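Local coordinates for protein glycoside Hydrolase Family 43_12 (Metagenome, PDB 7JVH) that probably hydrolyses glycosidic bonds in plant cell-wall polysaccharides such as arabinoxylan, as a gut-metagenome member of glycoside hydrolase family 43, at residues Ala28-Phe33 against Ala445-Ser450. Sequence-based numbering, arbitrary orientation.
Sequences ATFTNF and AQTTLS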
loop_
_atom_site.group_PDB
_atom_site.type_symbol
_atom_site.label_atom_id
_atom_site.label_comp_id
_atom_site.label_asym_id
_atom_site.label_seq_id
_atom_site.Cartn_x
_atom_site.Cartn_y
_atom_site.Cartn_z
ATOM N N ALA A 28 0.556 -6.722 27.563
ATOM C CA ALA A 28 1.969 -6.390 27.514
ATOM C C ALA A 28 2.198 -4.921 27.178
ATOM O O ALA A 28 1.297 -4.233 26.696
ATOM C CB ALA A 28 2.676 -7.276 26.503
ATOM N N THR A 29 3.422 -4.459 27.456
ATOM C CA THR A 29 3.924 -3.156 27.041
ATOM C C THR A 29 5.178 -3.363 26.189
ATOM O O THR A 29 6.199 -3.824 26.679
ATOM C CB THR A 29 4.233 -2.262 28.253
ATOM O OG1 THR A 29 3.055 -2.130 29.053
ATOM C CG2 THR A 29 4.665 -0.875 27.831
ATOM N N PHE A 30 5.075 -3.025 24.899
ATOM C CA PHE A 30 6.182 -3.133 23.955
ATOM C C PHE A 30 6.976 -1.840 24.018
ATOM O O PHE A 30 6.475 -0.786 23.633
ATOM C CB PHE A 30 5.670 -3.396 22.545
ATOM C CG PHE A 30 4.878 -4.676 22.414
ATOM C CD1 PHE A 30 3.522 -4.706 22.725
ATOM C CD2 PHE A 30 5.489 -5.842 21.992
ATOM C CE1 PHE A 30 2.790 -5.877 22.614
ATOM C CE2 PHE A 30 4.761 -7.023 21.887
ATOM C CZ PHE A 30 3.408 -7.038 22.182
ATOM N N THR A 31 8.209 -1.936 24.534
ATOM C CA THR A 31 9.059 -0.789 24.824
ATOM C C THR A 31 9.909 -0.374 23.614
ATOM O O THR A 31 10.428 0.735 23.585
ATOM C CB THR A 31 9.984 -1.093 26.020
ATOM O OG1 THR A 31 10.600 0.101 26.481
ATOM C CG2 THR A 31 11.076 -2.047 25.622
ATOM N N ASN A 32 10.065 -1.291 22.650
ATOM C CA ASN A 32 10.807 -1.060 21.417
ATOM C C ASN A 32 10.287 -1.877 20.239
ATOM O O ASN A 32 9.826 -3.005 20.409
ATOM C CB ASN A 32 12.281 -1.409 21.593
ATOM C CG ASN A 32 13.082 -1.244 20.307
ATOM O OD1 ASN A 32 13.487 -2.220 19.675
ATOM N ND2 ASN A 32 13.282 0.000 19.900
ATOM N N PHE A 33 10.380 -1.295 19.039
ATOM C CA PHE A 33 10.380 -2.045 17.797
ATOM C C PHE A 33 11.508 -1.521 16.907
ATOM O O PHE A 33 11.643 -0.313 16.733
ATOM C CB PHE A 33 9.034 -1.949 17.047
ATOM C CG PHE A 33 8.891 -2.977 15.967
ATOM C CD1 PHE A 33 9.355 -2.744 14.686
ATOM C CD2 PHE A 33 8.308 -4.199 16.241
ATOM C CE1 PHE A 33 9.229 -3.707 13.691
ATOM C CE2 PHE A 33 8.160 -5.172 15.242
ATOM C CZ PHE A 33 8.632 -4.922 13.969
ATOM N N ALA A 445 14.138 -7.798 12.186
ATOM C CA ALA A 445 13.344 -6.977 13.073
ATOM C C ALA A 445 13.354 -7.600 14.442
ATOM O O ALA A 445 13.530 -8.817 14.579
ATOM C CB ALA A 445 11.920 -6.881 12.534
ATOM N N GLN A 446 13.172 -6.758 15.460
ATOM C CA GLN A 446 12.973 -7.230 16.813
ATOM C C GLN A 446 12.088 -6.297 17.625
ATOM O O GLN A 446 11.985 -5.111 17.329
ATOM C CB GLN A 446 14.318 -7.380 17.505
ATOM C CG GLN A 446 15.195 -6.152 17.395
ATOM C CD GLN A 446 16.216 -6.088 18.495
ATOM O OE1 GLN A 446 17.383 -6.378 18.280
ATOM N NE2 GLN A 446 15.773 -5.703 19.682
ATOM N N THR A 447 11.447 -6.853 18.654
ATOM C CA THR A 447 10.630 -6.086 19.579
ATOM C C THR A 447 10.965 -6.514 21.001
ATOM O O THR A 447 11.351 -7.654 21.247
ATOM C CB THR A 447 9.110 -6.256 19.282
ATOM O OG1 THR A 447 8.373 -5.268 20.008
ATOM C CG2 THR A 447 8.600 -7.656 19.655
ATOM N N THR A 448 10.820 -5.572 21.932
ATOM C CA THR A 448 11.121 -5.770 23.343
ATOM C C THR A 448 9.862 -5.449 24.120
ATOM O O THR A 448 9.251 -4.400 23.909
ATOM C CB THR A 448 12.284 -4.865 23.802
ATOM O OG1 THR A 448 13.425 -5.156 23.006
ATOM C CG2 THR A 448 12.635 -5.101 25.247
ATOM N N LEU A 449 9.480 -6.361 25.015
ATOM C CA LEU A 449 8.198 -6.270 25.697
ATOM C C LEU A 449 8.313 -6.676 27.152
ATOM O O LEU A 449 9.112 -7.534 27.511
ATOM C CB LEU A 449 7.092 -7.080 24.973
ATOM C CG LEU A 449 7.076 -8.609 25.088
ATOM C CD1 LEU A 449 5.678 -9.183 25.131
ATOM C CD2 LEU A 449 7.855 -9.220 23.939
ATOM N N SER A 450 7.523 -5.995 27.985
ATOM C CA SER A 450 7.331 -6.317 29.378
ATOM C C SER A 450 5.960 -6.974 29.476
ATOM O O SER A 450 4.937 -6.347 29.232
ATOM C CB SER A 450 7.425 -5.063 30.234
ATOM O OG SER A 450 6.826 -5.277 31.495
HETATM O O HOH W 1 2.673 -4.604 30.600
HETATM O O HOH W 2 13.613 -4.737 20.549
#
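A classic beta bulge sets Thr31 and Asn32 together against Thr448, the register slipping by one residue after the Phe30-Leu449 pair, where antiparallel pairing builds the N-terminal strand 28-37 into the concanavalin A-like sandwich near the C-terminus. Thr31 N donates to Thr448 O at 2.7 Å, Asn32 N only weakly, whereas Thr29 and Ser450 exchange two nearly straight backbone bonds (N-H...O 169° and 171°). On the buried face, Phe30 CB lies 4.0 Å from Thr448 O and CG 4.2 Å from Leu449 CB; CD2 meets Thr447 OG1 near the ring plane and Leu449 CB at 3.6 Å; CE2 reaches Leu449 CD1. CG stands anti to the carbonyl carbon (chi1 -60°), which sets the ring alongside Leu449, while Leu416, Met418 and Met563 also touch it. With an alanine in its place, Leu449 and Met563 would probably lose the ring they pack on, and Thr447 OG1 the edge beside it. Phe33 has Gln446 O 3.9 Å above one face and packs edge-to-face with Trp397. On the opposite face, one water joins Asn32 OD1, Gln446 NE2 and Thr448 OG1; Thr34 and Thr516 also bind the first and last of these. Asn32 O accepts twice, from Thr448 N at 3.1 Å and from Thr447 OG1 at 2.7 Å, the hydroxyl approaching nearly along the C=O axis.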